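Putative angiotensinogen (Lampetra fluviatilis, PDB 5INW) is a serpin that binds heparin, which promotes its inhibition of thrombin through a template mechanism. Local coordinates at residues Ser112-Val120 and Lys409-Met417; Asn254-Val264 and Met275-Leu285. The protein carries 1 engineered substitution. All blocks are in the same frame, centred on the assembly; numbering follows the deposited sequence.

Contact 1: Ser112-Val120 and Lys409-Met417; sequences SIASALGVV and KAETVVGIM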
ATOM      1  N   SER A 112       1.816  -4.262   1.751  1.00 39.71           N
ATOM      2  CA  SER A 112       0.906  -5.339   1.424  1.00 39.61           C
ATOM      3  C   SER A 112       1.463  -6.111   0.245  1.00 40.22           C
ATOM      4  O   SER A 112       1.515  -7.342   0.270  1.00 39.80           O
ATOM      5  CB  SER A 112      -0.489  -4.833   1.069  1.00 38.38           C
ATOM      6  OG  SER A 112      -1.386  -5.921   0.876  1.00 35.75           O
ATOM      7  N   ILE A 113       1.897  -5.372  -0.768  1.00 37.88           N
ATOM      8  CA  ILE A 113       2.398  -6.008  -1.941  1.00 37.38           C
ATOM      9  C   ILE A 113       3.726  -6.726  -1.664  1.00 36.86           C
ATOM     10  O   ILE A 113       3.965  -7.830  -2.164  1.00 35.05           O
ATOM     11  CB  ILE A 113       2.516  -5.028  -3.116  1.00 38.63           C
ATOM     12  CG1 ILE A 113       1.137  -4.491  -3.476  1.00 39.42           C
ATOM     13  CG2 ILE A 113       3.079  -5.749  -4.363  1.00 39.89           C
ATOM     14  CD1 ILE A 113       1.150  -3.356  -4.501  1.00 39.46           C
ATOM     15  N   ALA A 114       4.591  -6.108  -0.865  1.00 37.68           N
ATOM     16  CA  ALA A 114       5.878  -6.748  -0.495  1.00 37.48           C
ATOM     17  C   ALA A 114       5.674  -8.029   0.326  1.00 38.36           C
ATOM     18  O   ALA A 114       6.442  -8.988   0.182  1.00 36.34           O
ATOM     19  CB  ALA A 114       6.773  -5.782   0.249  1.00 38.09           C
ATOM     20  N   SER A 115       4.654  -8.020   1.192  1.00 37.72           N
ATOM     21  CA  SER A 115       4.360  -9.186   1.972  1.00 38.59           C
ATOM     22  C   SER A 115       3.902 -10.327   1.107  1.00 38.63           C
ATOM     23  O   SER A 115       4.339 -11.466   1.315  1.00 41.64           O
ATOM     24  CB  SER A 115       3.301  -8.902   2.992  1.00 39.03           C
ATOM     25  OG  SER A 115       3.794  -7.937   3.844  1.00 40.47           O
ATOM     26  N   ALA A 116       3.006 -10.046   0.178  1.00 36.76           N
ATOM     27  CA  ALA A 116       2.512 -11.104  -0.666  1.00 38.00           C
ATOM     28  C   ALA A 116       3.656 -11.670  -1.513  1.00 40.04           C
ATOM     29  O   ALA A 116       3.794 -12.883  -1.642  1.00 41.38           O
ATOM     30  CB  ALA A 116       1.346 -10.633  -1.515  1.00 36.42           C
ATOM     31  N   LEU A 117       4.512 -10.801  -2.035  1.00 40.93           N
ATOM     32  CA  LEU A 117       5.657 -11.259  -2.845  1.00 42.27           C
ATOM     33  C   LEU A 117       6.770 -11.929  -2.043  1.00 43.52           C
ATOM     34  O   LEU A 117       7.522 -12.724  -2.586  1.00 45.93           O
ATOM     35  CB  LEU A 117       6.261 -10.085  -3.583  1.00 42.62           C
ATOM     36  CG  LEU A 117       5.347  -9.341  -4.559  1.00 42.61           C
ATOM     37  CD1 LEU A 117       6.096  -8.112  -5.030  1.00 44.14           C
ATOM     38  CD2 LEU A 117       4.949 -10.198  -5.739  1.00 42.15           C
ATOM     39  N   GLY A 118       6.898 -11.587  -0.762  1.00 43.80           N
ATOM     40  CA  GLY A 118       7.804 -12.294   0.143  1.00 41.52           C
ATOM     41  C   GLY A 118       7.391 -13.743   0.253  1.00 41.14           C
ATOM     42  O   GLY A 118       8.220 -14.631   0.241  1.00 41.76           O
ATOM     43  N   VAL A 119       6.093 -13.994   0.324  1.00 40.57           N
ATOM     44  CA  VAL A 119       5.610 -15.364   0.424  1.00 43.48           C
ATOM     45  C   VAL A 119       5.989 -16.145  -0.865  1.00 42.84           C
ATOM     46  O   VAL A 119       6.510 -17.231  -0.829  1.00 41.16           O
ATOM     47  CB  VAL A 119       4.077 -15.408   0.656  1.00 44.20           C
ATOM     48  CG1 VAL A 119       3.601 -16.852   0.645  1.00 45.96           C
ATOM     49  CG2 VAL A 119       3.690 -14.760   1.998  1.00 43.82           C
ATOM     50  N   VAL A 120       5.761 -15.532  -2.004  1.00 42.98           N
ATOM     51  CA  VAL A 120       6.119 -16.123  -3.294  1.00 42.54           C
ATOM     52  C   VAL A 120       7.632 -16.333  -3.361  1.00 41.59           C
ATOM     53  O   VAL A 120       8.111 -17.331  -3.921  1.00 39.28           O
ATOM     54  CB  VAL A 120       5.593 -15.237  -4.499  1.00 42.05           C
ATOM     55  CG1 VAL A 120       6.085 -15.749  -5.861  1.00 43.88           C
ATOM     56  CG2 VAL A 120       4.077 -15.186  -4.529  1.00 40.88           C
ATOM     57  N   LYS A 409      -7.495   0.792   3.866  1.00 46.43           N
ATOM     58  CA  LYS A 409      -7.407  -0.656   3.734  1.00 47.64           C
ATOM     59  C   LYS A 409      -6.602  -0.931   2.480  1.00 46.42           C
ATOM     60  O   LYS A 409      -6.725  -0.191   1.531  1.00 46.37           O
ATOM     61  CB  LYS A 409      -8.788  -1.239   3.488  1.00 50.96           C
ATOM     62  CG  LYS A 409      -9.705  -1.288   4.678  1.00 56.11           C
ATOM     63  CD  LYS A 409     -11.188  -1.429   4.272  1.00 61.30           C
ATOM     64  CE  LYS A 409     -12.109  -0.727   5.294  1.00 67.43           C
ATOM     65  NZ  LYS A 409     -13.273   0.052   4.740  1.00 71.64           N
ATOM     66  N   ALA A 410      -5.836  -2.015   2.467  1.00 45.57           N
ATOM     67  CA  ALA A 410      -5.330  -2.614   1.233  1.00 45.97           C
ATOM     68  C   ALA A 410      -5.412  -4.120   1.311  1.00 45.07           C
ATOM     69  O   ALA A 410      -5.412  -4.678   2.382  1.00 42.43           O
ATOM     70  CB  ALA A 410      -3.883  -2.201   0.974  1.00 49.11           C
ATOM     71  N   GLU A 411      -5.414  -4.758   0.150  1.00 45.90           N
ATOM     72  CA  GLU A 411      -5.580  -6.209  -0.005  1.00 45.02           C
ATOM     73  C   GLU A 411      -4.787  -6.619  -1.231  1.00 43.54           C
ATOM     74  O   GLU A 411      -5.055  -6.100  -2.315  1.00 40.05           O
ATOM     75  CB  GLU A 411      -7.007  -6.466  -0.383  1.00 48.96           C
ATOM     76  CG  GLU A 411      -8.070  -5.881   0.530  1.00 53.86           C
ATOM     77  CD  GLU A 411      -9.477  -6.193   0.053  1.00 55.35           C
ATOM     78  OE1 GLU A 411      -9.706  -6.401  -1.170  1.00 55.76           O
ATOM     79  OE2 GLU A 411     -10.371  -6.209   0.920  1.00 60.04           O
ATOM     80  N   THR A 412      -3.816  -7.513  -1.061  1.00 39.69           N
ATOM     81  CA  THR A 412      -3.124  -8.108  -2.177  1.00 36.96           C
ATOM     82  C   THR A 412      -3.433  -9.593  -2.201  1.00 37.65           C
ATOM     83  O   THR A 412      -3.324 -10.271  -1.194  1.00 37.65           O
ATOM     84  CB  THR A 412      -1.654  -7.947  -1.987  1.00 36.05           C
ATOM     85  OG1 THR A 412      -1.413  -6.569  -1.677  1.00 39.16           O
ATOM     86  CG2 THR A 412      -0.885  -8.387  -3.220  1.00 34.53           C
ATOM     87  N   VAL A 413      -3.800 -10.082  -3.378  1.00 37.02           N
ATOM     88  CA  VAL A 413      -4.152 -11.457  -3.611  1.00 35.16           C
ATOM     89  C   VAL A 413      -3.256 -12.007  -4.728  1.00 35.82           C
ATOM     90  O   VAL A 413      -3.161 -11.402  -5.779  1.00 35.22           O
ATOM     91  CB  VAL A 413      -5.646 -11.584  -3.989  1.00 33.41           C
ATOM     92  CG1 VAL A 413      -6.023 -13.031  -4.262  1.00 34.22           C
ATOM     93  CG2 VAL A 413      -6.483 -11.091  -2.872  1.00 32.66           C
ATOM     94  N   VAL A 414      -2.696 -13.209  -4.522  1.00 38.14           N
ATOM     95  CA  VAL A 414      -1.853 -13.887  -5.505  1.00 38.70           C
ATOM     96  C   VAL A 414      -2.449 -15.240  -5.777  1.00 39.48           C
ATOM     97  O   VAL A 414      -2.787 -15.948  -4.851  1.00 41.58           O
ATOM     98  CB  VAL A 414      -0.436 -14.093  -4.972  1.00 41.00           C
ATOM     99  CG1 VAL A 414       0.469 -14.644  -6.069  1.00 41.81           C
ATOM    100  CG2 VAL A 414       0.148 -12.768  -4.464  1.00 43.10           C
ATOM    101  N   GLY A 415      -2.618 -15.607  -7.037  1.00 41.22           N
ATOM    102  CA  GLY A 415      -3.215 -16.910  -7.349  1.00 43.09           C
ATOM    103  C   GLY A 415      -2.152 -17.714  -8.018  1.00 45.92           C
ATOM    104  O   GLY A 415      -1.529 -17.220  -8.965  1.00 48.72           O
ATOM    105  N   ILE A 416      -1.942 -18.940  -7.560  1.00 46.23           N
ATOM    106  CA  ILE A 416      -0.918 -19.791  -8.095  1.00 50.17           C
ATOM    107  C   ILE A 416      -1.586 -21.017  -8.752  1.00 54.27           C
ATOM    108  O   ILE A 416      -2.373 -21.673  -8.124  1.00 57.17           O
ATOM    109  CB  ILE A 416       0.032 -20.300  -6.975  1.00 52.92           C
ATOM    110  CG1 ILE A 416       0.515 -19.197  -6.035  1.00 51.47           C
ATOM    111  CG2 ILE A 416       1.256 -21.040  -7.554  1.00 53.60           C
ATOM    112  CD1 ILE A 416       1.723 -18.447  -6.495  1.00 50.71           C
ATOM    113  N   MET A 417      -1.222 -21.347  -9.990  1.00 60.78           N
ATOM    114  CA  MET A 417      -1.778 -22.509 -10.756  1.00 63.59           C
ATOM    115  C   MET A 417      -0.674 -23.421 -11.304  1.00 63.95           C
ATOM    116  O   MET A 417       0.523 -23.070 -11.255  1.00 63.04           O
ATOM    117  CB  MET A 417      -2.550 -21.994 -11.989  1.00 67.70           C
ATOM    118  CG  MET A 417      -3.839 -21.234 -11.739  1.00 70.64           C
ATOM    119  SD  MET A 417      -4.940 -21.345 -13.168  1.00 76.97           S
ATOM    120  CE  MET A 417      -3.837 -21.391 -14.585  1.00 80.00           C
TER
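S112 OG and T412 OG1 meet 2.6 Å apart as a hydrogen-bonded pair of hydroxyls where helix 110-122 lies along strand 405-417. The local axes run nearly parallel, 23° apart, and approach to 7.9 Å. T412 divides its two branches: with chi1 at -50° its OG1 sits beside the backbone N and faces S112, while CG2 turns along the strand to A116, where CG2 and A116 CB are 3.6 Å apart. I113 crosses T412 at about a right angle, its CG1 passing 3.7 Å from T412 OG1. Each hydroxyl has a second partner, N244 OD1 for S112 OG and H395 ND1 for T412 OG1, giving a polar cluster in a buried contact. Farther along, the interface is apolar and becomes looser: V414 CG2 lies 3.8 Å from A116 CB, V414 CG1 is 4.0 Å from V120 CG2, and I416 CD1 reaches that same V120 CG2 at 4.5 Å. E411 and V413 point away from the helix, on the partly exposed side of the strand. The cluster probably corresponds to the shutter region of serpins, where the helix underlies the central sheet. Strand 405-417, the inserted part of the cleaved reactive loop, pairs antiparallel with strands 238-251 and 389-401, while helix 150-161 packs against A114 and S115 of helix 110-122.

Contact 2: Asn254-Val264 and Met275-Leu285; sequences NKFEPDLTKNV and MVPTMHQRAKL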
ATOM      1  N   ASN A 254      -4.582  16.841  15.239  1.00 56.29           N
ATOM      2  CA  ASN A 254      -5.408  18.020  15.285  1.00 59.04           C
ATOM      3  C   ASN A 254      -6.644  17.687  14.513  1.00 59.22           C
ATOM      4  O   ASN A 254      -6.669  17.730  13.290  1.00 58.70           O
ATOM      5  CB  ASN A 254      -4.690  19.152  14.608  1.00 62.27           C
ATOM      6  CG  ASN A 254      -3.252  19.201  14.987  1.00 64.55           C
ATOM      7  OD1 ASN A 254      -2.924  19.734  16.043  1.00 69.65           O
ATOM      8  ND2 ASN A 254      -2.369  18.647  14.139  1.00 64.62           N
ATOM      9  N   LYS A 255      -7.686  17.313  15.228  1.00 61.78           N
ATOM     10  CA  LYS A 255      -8.946  16.962  14.586  1.00 61.65           C
ATOM     11  C   LYS A 255      -9.660  18.198  14.034  1.00 61.62           C
ATOM     12  O   LYS A 255      -9.600  19.249  14.628  1.00 61.04           O
ATOM     13  CB  LYS A 255      -9.839  16.221  15.573  1.00 63.46           C
ATOM     14  CG  LYS A 255      -9.301  14.855  15.996  1.00 62.07           C
ATOM     15  CD  LYS A 255     -10.429  14.006  16.537  1.00 62.37           C
ATOM     16  CE  LYS A 255      -9.909  12.881  17.388  1.00 63.33           C
ATOM     17  NZ  LYS A 255     -11.069  12.156  17.958  1.00 65.07           N
ATOM     18  N   PHE A 256     -10.313  18.046  12.886  1.00 62.62           N
ATOM     19  CA  PHE A 256     -11.022  19.139  12.225  1.00 66.46           C
ATOM     20  C   PHE A 256     -12.358  19.289  12.880  1.00 67.94           C
ATOM     21  O   PHE A 256     -12.917  18.319  13.361  1.00 66.51           O
ATOM     22  CB  PHE A 256     -11.324  18.826  10.765  1.00 66.53           C
ATOM     23  CG  PHE A 256     -10.117  18.735   9.890  1.00 69.62           C
ATOM     24  CD1 PHE A 256      -9.433  17.501   9.732  1.00 70.54           C
ATOM     25  CD2 PHE A 256      -9.671  19.835   9.171  1.00 70.59           C
ATOM     26  CE1 PHE A 256      -8.315  17.400   8.899  1.00 69.38           C
ATOM     27  CE2 PHE A 256      -8.557  19.735   8.335  1.00 71.93           C
ATOM     28  CZ  PHE A 256      -7.876  18.525   8.206  1.00 71.51           C
ATOM     29  N   GLU A 257     -12.890  20.500  12.836  1.00 72.90           N
ATOM     30  CA  GLU A 257     -14.235  20.759  13.323  1.00 77.80           C
ATOM     31  C   GLU A 257     -15.225  20.515  12.151  1.00 74.76           C
ATOM     32  O   GLU A 257     -15.045  21.069  11.052  1.00 74.31           O
ATOM     33  CB  GLU A 257     -14.315  22.183  13.941  1.00 81.96           C
ATOM     34  CG  GLU A 257     -15.626  22.550  14.630  1.00 88.92           C
ATOM     35  CD  GLU A 257     -16.048  21.641  15.797  1.00 94.92           C
ATOM     36  OE1 GLU A 257     -15.167  20.959  16.416  1.00 98.91           O
ATOM     37  OE2 GLU A 257     -17.284  21.624  16.111  1.00 96.81           O
ATOM     38  N   PRO A 258     -16.253  19.659  12.374  1.00 73.38           N
ATOM     39  CA  PRO A 258     -17.346  19.495  11.399  1.00 74.44           C
ATOM     40  C   PRO A 258     -18.080  20.779  11.036  1.00 79.02           C
ATOM     41  O   PRO A 258     -18.337  21.016   9.855  1.00 83.12           O
ATOM     42  CB  PRO A 258     -18.304  18.553  12.107  1.00 73.78           C
ATOM     43  CG  PRO A 258     -17.401  17.714  12.945  1.00 72.23           C
ATOM     44  CD  PRO A 258     -16.369  18.668  13.466  1.00 72.14           C
ATOM     45  N   ASP A 259     -18.359  21.621  12.030  1.00 80.47           N
ATOM     46  CA  ASP A 259     -18.902  22.961  11.783  1.00 82.31           C
ATOM     47  C   ASP A 259     -18.163  23.754  10.688  1.00 81.87           C
ATOM     48  O   ASP A 259     -18.791  24.511   9.970  1.00 80.56           O
ATOM     49  CB  ASP A 259     -18.945  23.767  13.075  1.00 84.91           C
ATOM     50  CG  ASP A 259     -19.953  23.222  14.051  1.00 88.15           C
ATOM     51  OD1 ASP A 259     -19.828  22.035  14.434  1.00 90.46           O
ATOM     52  OD2 ASP A 259     -20.869  23.978  14.435  1.00 95.40           O
ATOM     53  N   LEU A 260     -16.846  23.578  10.555  1.00 82.09           N
ATOM     54  CA  LEU A 260     -16.061  24.236   9.496  1.00 82.91           C
ATOM     55  C   LEU A 260     -15.844  23.295   8.328  1.00 81.84           C
ATOM     56  O   LEU A 260     -14.719  22.911   8.043  1.00 92.08           O
ATOM     57  CB  LEU A 260     -14.713  24.669  10.065  1.00 81.97           C
ATOM     58  CG  LEU A 260     -14.744  25.681  11.204  1.00 82.67           C
ATOM     59  CD1 LEU A 260     -13.522  25.566  12.100  1.00 80.18           C
ATOM     60  CD2 LEU A 260     -14.843  27.069  10.590  1.00 85.37           C
ATOM     61  N   THR A 261     -16.921  22.854   7.702  1.00 79.62           N
ATOM     62  CA  THR A 261     -16.826  21.972   6.538  1.00 77.14           C
ATOM     63  C   THR A 261     -17.928  22.410   5.559  1.00 79.71           C
ATOM     64  O   THR A 261     -19.106  22.154   5.809  1.00 81.20           O
ATOM     65  CB  THR A 261     -16.868  20.446   6.912  1.00 71.83           C
ATOM     66  OG1 THR A 261     -15.689  20.091   7.664  1.00 71.35           O
ATOM     67  CG2 THR A 261     -16.933  19.565   5.684  1.00 68.11           C
ATOM     68  N   LYS A 262     -17.522  23.076   4.473  1.00 80.42           N
ATOM     69  CA  LYS A 262     -18.433  23.595   3.435  1.00 83.67           C
ATOM     70  C   LYS A 262     -17.925  23.075   2.073  1.00 81.67           C
ATOM     71  O   LYS A 262     -16.747  22.736   1.916  1.00 77.78           O
ATOM     72  CB  LYS A 262     -18.600  25.161   3.437  1.00 89.07           C
ATOM     73  CG  LYS A 262     -20.058  25.602   3.157  1.00 97.71           C
ATOM     74  CD  LYS A 262     -20.281  27.045   2.641  1.00101.14           C
ATOM     75  CE  LYS A 262     -21.778  27.334   2.448  1.00101.39           C
ATOM     76  NZ  LYS A 262     -22.066  28.566   1.665  1.00103.42           N
ATOM     77  N   ASN A 263     -18.810  23.035   1.083  1.00 81.58           N
ATOM     78  CA  ASN A 263     -18.417  22.636  -0.271  1.00 79.55           C
ATOM     79  C   ASN A 263     -17.507  23.704  -0.865  1.00 81.53           C
ATOM     80  O   ASN A 263     -17.675  24.872  -0.583  1.00 91.50           O
ATOM     81  CB  ASN A 263     -19.645  22.448  -1.158  1.00 79.93           C
ATOM     82  CG  ASN A 263     -20.603  21.380  -0.640  1.00 78.38           C
ATOM     83  OD1 ASN A 263     -20.216  20.462   0.050  1.00 76.57           O
ATOM     84  ND2 ASN A 263     -21.863  21.516  -0.976  1.00 81.01           N
ATOM     85  N   VAL A 264     -16.547  23.315  -1.679  1.00 79.99           N
ATOM     86  CA  VAL A 264     -15.605  24.252  -2.303  1.00 80.97           C
ATOM     87  C   VAL A 264     -15.234  23.650  -3.662  1.00 81.77           C
ATOM     88  O   VAL A 264     -15.203  22.412  -3.817  1.00 78.05           O
ATOM     89  CB  VAL A 264     -14.340  24.433  -1.424  1.00 81.56           C
ATOM     90  CG1 VAL A 264     -13.203  25.157  -2.166  1.00 83.31           C
ATOM     91  CG2 VAL A 264     -14.685  25.122  -0.109  1.00 81.31           C
ATOM     92  N   MET A 275     -17.898  20.304  -6.686  1.00 91.93           N
ATOM     93  CA  MET A 275     -18.175  20.707  -5.302  1.00 91.02           C
ATOM     94  C   MET A 275     -17.827  19.594  -4.314  1.00 88.85           C
ATOM     95  O   MET A 275     -18.523  18.579  -4.226  1.00 86.76           O
ATOM     96  CB  MET A 275     -19.631  21.149  -5.114  1.00 92.04           C
ATOM     97  CG  MET A 275     -19.956  22.489  -5.763  1.00 96.84           C
ATOM     98  SD  MET A 275     -18.759  23.847  -5.522  1.00 99.29           S
ATOM     99  CE  MET A 275     -19.349  24.631  -4.018  1.00 98.70           C
ATOM    100  N   VAL A 276     -16.738  19.798  -3.563  1.00 85.30           N
ATOM    101  CA  VAL A 276     -16.225  18.785  -2.649  1.00 79.21           C
ATOM    102  C   VAL A 276     -16.313  19.263  -1.204  1.00 74.87           C
ATOM    103  O   VAL A 276     -15.772  20.324  -0.900  1.00 74.36           O
ATOM    104  CB  VAL A 276     -14.765  18.449  -2.985  1.00 77.63           C
ATOM    105  CG1 VAL A 276     -14.276  17.261  -2.156  1.00 78.82           C
ATOM    106  CG2 VAL A 276     -14.641  18.126  -4.453  1.00 77.65           C
ATOM    107  N   PRO A 277     -16.995  18.494  -0.326  1.00 70.64           N
ATOM    108  CA  PRO A 277     -17.064  18.926   1.052  1.00 70.78           C
ATOM    109  C   PRO A 277     -15.657  19.035   1.559  1.00 69.01           C
ATOM    110  O   PRO A 277     -14.931  18.051   1.545  1.00 68.14           O
ATOM    111  CB  PRO A 277     -17.822  17.792   1.764  1.00 71.07           C
ATOM    112  CG  PRO A 277     -17.640  16.598   0.915  1.00 70.95           C
ATOM    113  CD  PRO A 277     -17.550  17.136  -0.495  1.00 70.72           C
ATOM    114  N   THR A 278     -15.266  20.244   1.933  1.00 69.60           N
ATOM    115  CA  THR A 278     -13.876  20.589   2.194  1.00 67.71           C
ATOM    116  C   THR A 278     -13.796  20.995   3.637  1.00 66.72           C
ATOM    117  O   THR A 278     -14.629  21.767   4.114  1.00 70.52           O
ATOM    118  CB  THR A 278     -13.430  21.727   1.233  1.00 70.34           C
ATOM    119  OG1 THR A 278     -13.570  21.286  -0.128  1.00 69.13           O
ATOM    120  CG2 THR A 278     -11.975  22.147   1.474  1.00 72.01           C
ATOM    121  N   MET A 279     -12.798  20.485   4.337  1.00 64.71           N
ATOM    122  CA  MET A 279     -12.653  20.695   5.789  1.00 65.70           C
ATOM    123  C   MET A 279     -11.703  21.822   6.039  1.00 66.23           C
ATOM    124  O   MET A 279     -10.932  22.185   5.142  1.00 63.92           O
ATOM    125  CB  MET A 279     -12.099  19.444   6.479  1.00 64.48           C
ATOM    126  CG  MET A 279     -12.975  18.214   6.282  1.00 62.70           C
ATOM    127  SD  MET A 279     -12.263  16.742   6.967  1.00 57.89           S
ATOM    128  CE  MET A 279     -10.665  16.632   6.159  1.00 57.80           C
ATOM    129  N   HIS A 280     -11.748  22.349   7.270  1.00 67.35           N
ATOM    130  CA  HIS A 280     -11.065  23.601   7.599  1.00 67.74           C
ATOM    131  C   HIS A 280     -10.591  23.639   9.034  1.00 68.10           C
ATOM    132  O   HIS A 280     -11.333  23.266   9.961  1.00 65.78           O
ATOM    133  CB  HIS A 280     -11.985  24.772   7.348  1.00 69.35           C
ATOM    134  CG  HIS A 280     -12.398  24.919   5.928  1.00 69.81           C
ATOM    135  ND1 HIS A 280     -11.628  25.587   5.003  1.00 71.38           N
ATOM    136  CD2 HIS A 280     -13.509  24.509   5.276  1.00 70.84           C
ATOM    137  CE1 HIS A 280     -12.238  25.566   3.832  1.00 73.73           C
ATOM    138  NE2 HIS A 280     -13.386  24.926   3.972  1.00 73.82           N
ATOM    139  N   GLN A 281      -9.348  24.095   9.205  1.00 68.72           N
ATOM    140  CA  GLN A 281      -8.743  24.201  10.533  1.00 70.23           C
ATOM    141  C   GLN A 281      -7.553  25.167  10.545  1.00 75.40           C
ATOM    142  O   GLN A 281      -6.840  25.410   9.537  1.00 78.02           O
ATOM    143  CB  GLN A 281      -8.307  22.839  11.160  1.00 68.33           C
ATOM    144  CG  GLN A 281      -7.104  22.163  10.509  1.00 66.80           C
ATOM    145  CD  GLN A 281      -6.676  20.870  11.193  1.00 63.31           C
ATOM    146  OE1 GLN A 281      -7.361  20.331  12.059  1.00 60.59           O
ATOM    147  NE2 GLN A 281      -5.536  20.368  10.786  1.00 62.46           N
ATOM    148  N   ARG A 282      -7.380  25.758  11.715  1.00 79.98           N
ATOM    149  CA  ARG A 282      -6.245  26.578  12.001  1.00 82.59           C
ATOM    150  C   ARG A 282      -5.459  25.771  13.021  1.00 81.25           C
ATOM    151  O   ARG A 282      -5.843  25.732  14.194  1.00 82.51           O
ATOM    152  CB  ARG A 282      -6.671  27.960  12.528  1.00 86.68           C
ATOM    153  CG  ARG A 282      -5.699  29.053  12.111  1.00 92.41           C
ATOM    154  CD  ARG A 282      -5.790  30.353  12.902  1.00 99.44           C
ATOM    155  NE  ARG A 282      -5.199  30.228  14.234  1.00105.16           N
ATOM    156  CZ  ARG A 282      -4.937  31.238  15.062  1.00113.67           C
ATOM    157  NH1 ARG A 282      -5.206  32.495  14.722  1.00118.31           N
ATOM    158  NH2 ARG A 282      -4.395  30.984  16.255  1.00119.03           N
ATOM    159  N   ALA A 283      -4.381  25.113  12.581  1.00 78.11           N
ATOM    160  CA  ALA A 283      -3.466  24.446  13.521  1.00 78.22           C
ATOM    161  C   ALA A 283      -1.986  24.642  13.183  1.00 79.11           C
ATOM    162  O   ALA A 283      -1.651  25.159  12.113  1.00 80.64           O
ATOM    163  CB  ALA A 283      -3.815  22.977  13.624  1.00 77.65           C
ATOM    164  N   LYS A 284      -1.128  24.225  14.116  1.00 79.96           N
ATOM    165  CA  LYS A 284       0.334  24.290  13.984  1.00 80.31           C
ATOM    166  C   LYS A 284       0.889  23.085  13.195  1.00 78.51           C
ATOM    167  O   LYS A 284       1.188  22.041  13.769  1.00 74.68           O
ATOM    168  CB  LYS A 284       0.978  24.350  15.375  1.00 82.69           C
ATOM    169  CG  LYS A 284       0.453  25.487  16.228  1.00 86.84           C
ATOM    170  CD  LYS A 284       1.169  25.595  17.557  1.00 88.59           C
ATOM    171  CE  LYS A 284       0.537  26.718  18.340  1.00 90.70           C
ATOM    172  NZ  LYS A 284       1.269  26.977  19.599  1.00 95.60           N
ATOM    173  N   LEU A 285       1.070  23.255  11.889  1.00 79.11           N
ATOM    174  CA  LEU A 285       1.478  22.181  11.011  1.00 78.04           C
ATOM    175  C   LEU A 285       2.767  22.533  10.352  1.00 78.36           C
ATOM    176  O   LEU A 285       2.977  23.679  10.005  1.00 84.53           O
ATOM    177  CB  LEU A 285       0.413  21.989   9.951  1.00 80.25           C
ATOM    178  CG  LEU A 285      -0.960  21.685  10.561  1.00 84.52           C
ATOM    179  CD1 LEU A 285      -2.065  21.791   9.524  1.00 85.20           C
ATOM    180  CD2 LEU A 285      -0.960  20.304  11.213  1.00 86.35           C
TER
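K262 and T278 pair through their backbones in an antiparallel hairpin: T278 N donates to K262 O at 2.9 Å, and the return bond from K262 N to T278 O is weak. The next hydrogen-bonded pair is V264 with V276, where V276 N reaches V264 O at 3.0 Å and an almost straight 177°, and V264 N donates to V276 O at 3.2 Å. T278 OG1 donates to that carbonyl too, from the opposite face of its plane. Earlier in the chain, F256 is sandwiched between two side chains of strand 273-283. M279, bent at its last torsion (chi3 -56°), places SD 4.3 Å from the F256 ring centroid as a Met-aromatic contact, and its CE makes a CH-pi contact over the same face. The Q281 amide stacks on the other face, tilted 18° from it. T261 OG1, beside M279 CG at 3.6 Å, is hydrogen-bonded to E403, and K255 NZ forms a salt bridge with E404. Backbone hydrogen bonding also joins F256 to E403, and the other edge of strand 273-283 to strand 345-359. Main-chain bonds thus fix the hairpin's register; before it the chain relies on F256 packing and on polar links to E403 and E404.

Contact 1 and contact 2 lie far apart in one serpin domain, with centres 36 Å and nearest atoms about 16 Å from each other, and they do not touch. Along the chain the order is 112-120, 254-264, 275-285, 409-417, so the short-range hairpin of contact 2 falls within the long span that contact 1 bridges. The same curled mixed sheet reaches both: strand 273-283 joins strand 345-359, then 389-401, then 405-417. Contact 1 is where the inserted reactive loop lies against the helix beneath the sheet, while contact 2 forms the remote hairpin, near E403 and E404, just before strand 405-417.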